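Local coordinates for protein beta-phenylalanine aminotransferase (Variovorax paradoxus, PDB 4AO9) that binds pyridoxal-5'-phosphate and probably transfers the amino group of beta-phenylalanine to a keto acid, at residues 34-39 against 408-413; 70-75 against 82-87. All coordinates share one frame; numbering follows the deposited sequence.

Contact 1 of 2, residues 34-39 against 408-413; sequences YRRFTD and LLNEDI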
loop_
_atom_site.group_PDB
_atom_site.type_symbol
_atom_site.label_atom_id
_atom_site.label_comp_id
_atom_site.label_asym_id
_atom_site.label_seq_id
_atom_site.Cartn_x
_atom_site.Cartn_y
_atom_site.Cartn_z
ATOM N N TYR A 34 -27.489 22.215 0.541
ATOM C CA TYR A 34 -26.400 22.428 -0.421
ATOM C C TYR A 34 -26.032 23.911 -0.502
ATOM O O TYR A 34 -24.854 24.268 -0.466
ATOM C CB TYR A 34 -26.772 21.924 -1.816
ATOM C CG TYR A 34 -26.546 20.443 -2.101
ATOM C CD1 TYR A 34 -26.752 19.465 -1.126
ATOM C CD2 TYR A 34 -26.170 20.025 -3.381
ATOM C CE1 TYR A 34 -26.568 18.105 -1.417
ATOM C CE2 TYR A 34 -25.982 18.680 -3.683
ATOM C CZ TYR A 34 -26.192 17.721 -2.700
ATOM O OH TYR A 34 -26.010 16.391 -3.014
ATOM N N ARG A 35 -27.045 24.774 -0.598
ATOM C CA ARG A 35 -26.789 26.209 -0.714
ATOM C C ARG A 35 -26.095 26.776 0.518
ATOM O O ARG A 35 -25.117 27.522 0.397
ATOM C CB ARG A 35 -28.077 26.994 -0.992
ATOM C CG ARG A 35 -27.814 28.481 -1.220
ATOM C CD ARG A 35 -29.070 29.335 -1.139
ATOM N NE ARG A 35 -29.751 29.274 0.157
ATOM C CZ ARG A 35 -29.294 29.802 1.292
ATOM N NH1 ARG A 35 -28.118 30.419 1.333
ATOM N NH2 ARG A 35 -30.016 29.688 2.401
ATOM N N ARG A 36 -26.607 26.437 1.699
ATOM C CA ARG A 36 -26.036 26.927 2.948
ATOM C C ARG A 36 -24.597 26.426 3.123
ATOM O O ARG A 36 -23.709 27.190 3.509
ATOM C CB ARG A 36 -26.914 26.537 4.141
ATOM C CG ARG A 36 -28.181 27.391 4.287
ATOM C CD ARG A 36 -28.955 27.071 5.570
ATOM N NE ARG A 36 -29.745 25.842 5.456
ATOM C CZ ARG A 36 -29.374 24.654 5.929
ATOM N NH1 ARG A 36 -28.212 24.512 6.562
ATOM N NH2 ARG A 36 -30.167 23.600 5.768
ATOM N N PHE A 37 -24.383 25.149 2.817
ATOM C CA PHE A 37 -23.048 24.552 2.861
ATOM C C PHE A 37 -22.092 25.279 1.910
ATOM O O PHE A 37 -20.976 25.649 2.296
ATOM C CB PHE A 37 -23.151 23.058 2.533
ATOM C CG PHE A 37 -21.818 22.368 2.349
ATOM C CD1 PHE A 37 -21.139 21.835 3.441
ATOM C CD2 PHE A 37 -21.256 22.265 1.086
ATOM C CE1 PHE A 37 -19.907 21.201 3.270
ATOM C CE2 PHE A 37 -20.024 21.640 0.904
ATOM C CZ PHE A 37 -19.354 21.101 2.002
ATOM N N THR A 38 -22.545 25.503 0.677
ATOM C CA THR A 38 -21.740 26.196 -0.332
ATOM C C THR A 38 -21.386 27.624 0.102
ATOM O O THR A 38 -20.225 28.019 0.044
ATOM C CB THR A 38 -22.463 26.216 -1.697
ATOM O OG1 THR A 38 -22.636 24.872 -2.163
ATOM C CG2 THR A 38 -21.678 27.012 -2.736
ATOM N N ASP A 39 -22.388 28.381 0.553
ATOM C CA ASP A 39 -22.185 29.786 0.927
ATOM C C ASP A 39 -21.241 29.952 2.108
ATOM O O ASP A 39 -20.493 30.926 2.177
ATOM C CB ASP A 39 -23.520 30.471 1.236
ATOM C CG ASP A 39 -24.409 30.612 0.008
ATOM O OD1 ASP A 39 -23.928 30.366 -1.118
ATOM O OD2 ASP A 39 -25.594 30.965 0.184
ATOM N N LEU A 408 -25.232 17.818 10.958
ATOM C CA LEU A 408 -24.155 17.636 11.920
ATOM C C LEU A 408 -23.076 18.696 11.732
ATOM O O LEU A 408 -22.578 19.250 12.710
ATOM C CB LEU A 408 -23.592 16.204 11.864
ATOM C CG LEU A 408 -24.532 15.136 12.440
ATOM C CD1 LEU A 408 -23.994 13.751 12.093
ATOM C CD2 LEU A 408 -24.714 15.292 13.948
ATOM N N LEU A 409 -22.748 19.021 10.481
ATOM C CA LEU A 409 -21.815 20.129 10.233
ATOM C C LEU A 409 -22.307 21.420 10.883
ATOM O O LEU A 409 -21.519 22.129 11.501
ATOM C CB LEU A 409 -21.568 20.361 8.738
ATOM C CG LEU A 409 -20.815 19.286 7.949
ATOM C CD1 LEU A 409 -20.687 19.715 6.495
ATOM C CD2 LEU A 409 -19.431 19.006 8.535
ATOM N N ASN A 410 -23.604 21.710 10.746
ATOM C CA ASN A 410 -24.199 22.904 11.378
ATOM C C ASN A 410 -24.070 22.897 12.903
ATOM O O ASN A 410 -24.000 23.959 13.537
ATOM C CB ASN A 410 -25.685 23.035 11.025
ATOM C CG ASN A 410 -25.940 23.265 9.544
ATOM O OD1 ASN A 410 -27.027 22.937 9.048
ATOM N ND2 ASN A 410 -24.978 23.831 8.840
ATOM N N GLU A 411 -24.067 21.695 13.478
ATOM C CA GLU A 411 -23.933 21.491 14.918
ATOM C C GLU A 411 -22.481 21.252 15.356
ATOM O O GLU A 411 -22.237 20.704 16.428
ATOM C CB GLU A 411 -24.830 20.327 15.370
ATOM C CG GLU A 411 -26.323 20.558 15.110
ATOM C CD GLU A 411 -26.826 21.890 15.657
ATOM O OE1 GLU A 411 -26.613 22.173 16.858
ATOM O OE2 GLU A 411 -27.426 22.661 14.876
ATOM N N ASP A 412 -21.528 21.675 14.520
ATOM C CA ASP A 412 -20.088 21.602 14.829
ATOM C C ASP A 412 -19.578 20.165 14.997
ATOM O O ASP A 412 -18.701 19.895 15.817
ATOM C CB ASP A 412 -19.740 22.458 16.059
ATOM C CG ASP A 412 -20.323 23.860 15.980
ATOM O OD1 ASP A 412 -20.216 24.486 14.909
ATOM O OD2 ASP A 412 -20.918 24.310 16.982
ATOM N N ILE A 413 -20.138 19.258 14.205
ATOM C CA ILE A 413 -19.743 17.851 14.239
ATOM C C ILE A 413 -19.335 17.412 12.837
ATOM O O ILE A 413 -20.092 17.554 11.885
ATOM C CB ILE A 413 -20.883 16.958 14.808
ATOM C CG1 ILE A 413 -21.024 17.201 16.320
ATOM C CG2 ILE A 413 -20.632 15.475 14.489
ATOM C CD1 ILE A 413 -22.347 16.773 16.928
HETATM O O HOH W 1 -28.038 21.852 6.766
#

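Contact 2 of 2, residues 70-75 against 82-87; sequences PLTIAR and WDADGH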
loop_
_atom_site.group_PDB
_atom_site.type_symbol
_atom_site.label_atom_id
_atom_site.label_comp_id
_atom_site.label_asym_id
_atom_site.label_seq_id
_atom_site.Cartn_x
_atom_site.Cartn_y
_atom_site.Cartn_z
ATOM N N PRO A 70 -16.459 18.394 -1.375
ATOM C CA PRO A 70 -16.023 18.096 -0.010
ATOM C C PRO A 70 -15.293 19.268 0.622
ATOM O O PRO A 70 -14.607 20.027 -0.077
ATOM C CB PRO A 70 -15.073 16.909 -0.199
ATOM C CG PRO A 70 -14.511 17.116 -1.585
ATOM C CD PRO A 70 -15.669 17.659 -2.380
ATOM N N LEU A 71 -15.419 19.392 1.936
ATOM C CA LEU A 71 -14.603 20.338 2.691
ATOM C C LEU A 71 -13.137 19.938 2.636
ATOM O O LEU A 71 -12.796 18.748 2.706
ATOM C CB LEU A 71 -15.034 20.384 4.157
ATOM C CG LEU A 71 -16.452 20.851 4.498
ATOM C CD1 LEU A 71 -16.747 20.637 5.982
ATOM C CD2 LEU A 71 -16.614 22.309 4.144
ATOM N N THR A 72 -12.274 20.937 2.481
ATOM C CA THR A 72 -10.854 20.758 2.753
ATOM C C THR A 72 -10.605 20.924 4.244
ATOM O O THR A 72 -11.071 21.886 4.858
ATOM C CB THR A 72 -10.013 21.756 1.947
ATOM O OG1 THR A 72 -10.058 21.380 0.572
ATOM C CG2 THR A 72 -8.555 21.759 2.401
ATOM N N ILE A 73 -9.873 19.972 4.815
ATOM C CA ILE A 73 -9.508 20.010 6.225
ATOM C C ILE A 73 -8.113 20.622 6.350
ATOM O O ILE A 73 -7.157 20.117 5.756
ATOM C CB ILE A 73 -9.589 18.594 6.874
ATOM C CG1 ILE A 73 -11.005 18.000 6.737
ATOM C CG2 ILE A 73 -9.128 18.617 8.332
ATOM C CD1 ILE A 73 -12.142 18.885 7.276
ATOM N N ALA A 74 -8.023 21.717 7.102
ATOM C CA ALA A 74 -6.787 22.500 7.217
ATOM C C ALA A 74 -5.900 22.094 8.385
ATOM O O ALA A 74 -4.680 22.221 8.315
ATOM C CB ALA A 74 -7.126 23.982 7.327
ATOM N N ARG A 75 -6.510 21.617 9.464
ATOM C CA ARG A 75 -5.786 21.416 10.711
ATOM C C ARG A 75 -6.540 20.431 11.569
ATOM O O ARG A 75 -7.762 20.353 11.480
ATOM C CB ARG A 75 -5.667 22.760 11.456
ATOM C CG ARG A 75 -4.688 22.774 12.615
ATOM C CD ARG A 75 -4.363 24.205 13.055
ATOM N NE ARG A 75 -4.908 24.538 14.372
ATOM C CZ ARG A 75 -5.955 25.333 14.595
ATOM N NH1 ARG A 75 -6.616 25.900 13.589
ATOM N NH2 ARG A 75 -6.343 25.564 15.840
ATOM N N TRP A 82 -10.414 21.475 11.852
ATOM C CA TRP A 82 -10.793 22.769 11.282
ATOM C C TRP A 82 -10.759 22.670 9.768
ATOM O O TRP A 82 -9.795 22.159 9.195
ATOM C CB TRP A 82 -9.821 23.869 11.698
ATOM C CG TRP A 82 -9.883 24.293 13.131
ATOM C CD1 TRP A 82 -10.495 25.416 13.629
ATOM C CD2 TRP A 82 -9.281 23.634 14.253
ATOM N NE1 TRP A 82 -10.321 25.482 14.991
ATOM C CE2 TRP A 82 -9.585 24.401 15.402
ATOM C CE3 TRP A 82 -8.531 22.456 14.404
ATOM C CZ2 TRP A 82 -9.153 24.035 16.684
ATOM C CZ3 TRP A 82 -8.099 22.092 15.676
ATOM C CH2 TRP A 82 -8.412 22.884 16.803
ATOM N N ASP A 83 -11.803 23.168 9.120
ATOM C CA ASP A 83 -11.793 23.250 7.658
ATOM C C ASP A 83 -11.091 24.513 7.126
ATOM O O ASP A 83 -10.635 25.367 7.900
ATOM C CB ASP A 83 -13.210 23.059 7.076
ATOM C CG ASP A 83 -14.166 24.189 7.427
ATOM O OD1 ASP A 83 -13.702 25.320 7.715
ATOM O OD2 ASP A 83 -15.392 23.963 7.378
ATOM N N ALA A 84 -11.013 24.617 5.802
ATOM C CA ALA A 84 -10.315 25.723 5.149
ATOM C C ALA A 84 -10.961 27.085 5.416
ATOM O O ALA A 84 -10.305 28.119 5.296
ATOM C CB ALA A 84 -10.208 25.461 3.658
ATOM N N ASP A 85 -12.234 27.075 5.795
ATOM C CA ASP A 85 -12.944 28.310 6.136
ATOM C C ASP A 85 -12.971 28.602 7.637
ATOM O O ASP A 85 -13.605 29.560 8.085
ATOM C CB ASP A 85 -14.349 28.274 5.540
ATOM C CG ASP A 85 -14.319 28.386 4.035
ATOM O OD1 ASP A 85 -14.313 29.535 3.530
ATOM O OD2 ASP A 85 -14.258 27.335 3.365
ATOM N N GLY A 86 -12.255 27.788 8.406
ATOM C CA GLY A 86 -12.053 28.039 9.824
ATOM C C GLY A 86 -13.082 27.478 10.775
ATOM O O GLY A 86 -13.007 27.736 11.978
ATOM N N HIS A 87 -14.042 26.707 10.262
ATOM C CA HIS A 87 -15.009 26.040 11.131
ATOM C C HIS A 87 -14.317 24.968 11.946
ATOM O O HIS A 87 -13.523 24.183 11.406
ATOM C CB HIS A 87 -16.125 25.380 10.324
ATOM C CG HIS A 87 -16.872 26.319 9.435
ATOM N ND1 HIS A 87 -16.853 26.209 8.064
ATOM C CD2 HIS A 87 -17.670 27.376 9.717
ATOM C CE1 HIS A 87 -17.599 27.161 7.535
ATOM N NE2 HIS A 87 -18.106 27.885 8.518
#

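Contact 1 of 2, residues 34-39 against 408-413
The guanidinium of Arg36 and the ring of Phe37 both meet the other segment at an edge. OD1 of Asn410 lies near the guanidinium plane, and CD1 of Leu409 lies near the plane of the phenyl ring. At the Arg36 edge, NH1 gives a weak hydrogen bond to Asn410 OD1, 3.2 Å long and bent to 131° at the hydrogen. The two side chains cross at about a right angle, and the amide is turned 58° from the guanidinium. Water 1 sits in the guanidinium plane and makes a second link. It accepts from Arg36 NH1 at 2.7 Å and donates to Asn410 OD1, also at 2.7 Å. The main polar partner of Arg36 is Asp32, one turn earlier, which forms a salt bridge with NE. The Asn410 link is thus secondary.

The apolar half is a methyl against a ring edge. Leu409 CD1 is 3.6 Å from Phe37 CE1 and nearly as close to CD1 of that ring. Phe37 has CG anti to the backbone N (chi1 172°), which brings the ring edge up to Leu409, although the first side-chain bond does not point there. The ring also meets Phe406 edge-to-face, and the ring of Phe69 meets it with the planes at about 45°.

Just past the contact, Asp412 takes a positive phi and ends helix 398-410. Asp412 N bonds to Leu409 O at 3.1 Å, and Ile413 N to Leu408 O at 2.9 Å. The arrangement is a small helix-helix contact between helix 23-40 and helix 398-410, the latter closed by a Schellman motif that leads into strand 413-414.

Contact 2 of 2, residues 70-75 against 82-87
Backbone hydrogen bonds join Ala74 and Arg75 to Trp82. Trp82 O accepts from Ala74 N at 2.8 Å and, more weakly, from Arg75 N at 3.3 Å. Trp82 N returns a nearly straight bond (173°) to Arg75 O. Farther along, Ala84 N donates to Thr72 O at 2.9 Å.

The stacking is cation-pi. The Arg75 guanidinium lies over one face of the indole, its plane 23° from the ring. Arg75 CZ stands 3.7 Å from the centroid of the six-membered ring of Trp82, and Arg75 NH2 comes to 3.3 Å from Trp82 CZ2. A bend at chi3 (111°) folds the arginine back over the ring. A serine in place of Trp82 would probably leave the guanidinium without its stacking surface and free to swing.

Polar side-chain bonds stiffen the turn. Asp83 OD2 takes His87 ND1 on its syn lone pair at 2.8 Å and also bonds to Tyr89 OH. Asp83 OD1 accepts from His87 N at 2.9 Å, from above the carboxylate plane.

Of apolar groups, CB of Thr72 and CB of Ala84 come to 4.1 Å; the methyls of Leu71 touch Asp83 OD2. Together these features make an antiparallel beta hairpin with a classic beta bulge, in which Ala74 and Arg75 both face Trp82, followed by a type I turn from Asp83 to Gly86.

The two contacts lie on the same side of the chain's centre, and both are partly buried. Contact 2 falls within the 368 residues that separate the segments of contact 1. Its strands 72-77 and 80-83 share a four-stranded sheet with strand 413-414, which follows a helix of contact 1. In contact 1 a buried Phe37-Leu409 pair lies beside a surface arginine-amide bond. Contact 2 relies mainly on backbone bonds and covers more area; its arginine-tryptophan stack is at the surface, while Leu71, Thr72, Ile73 and Asp83 are buried. Leu71 CD2 links the two, 3.6 Å from Phe37 CE1. Strand 72-77 also pairs with a strand of the second subunit, whereas no other chain of the assembly touches contact 1.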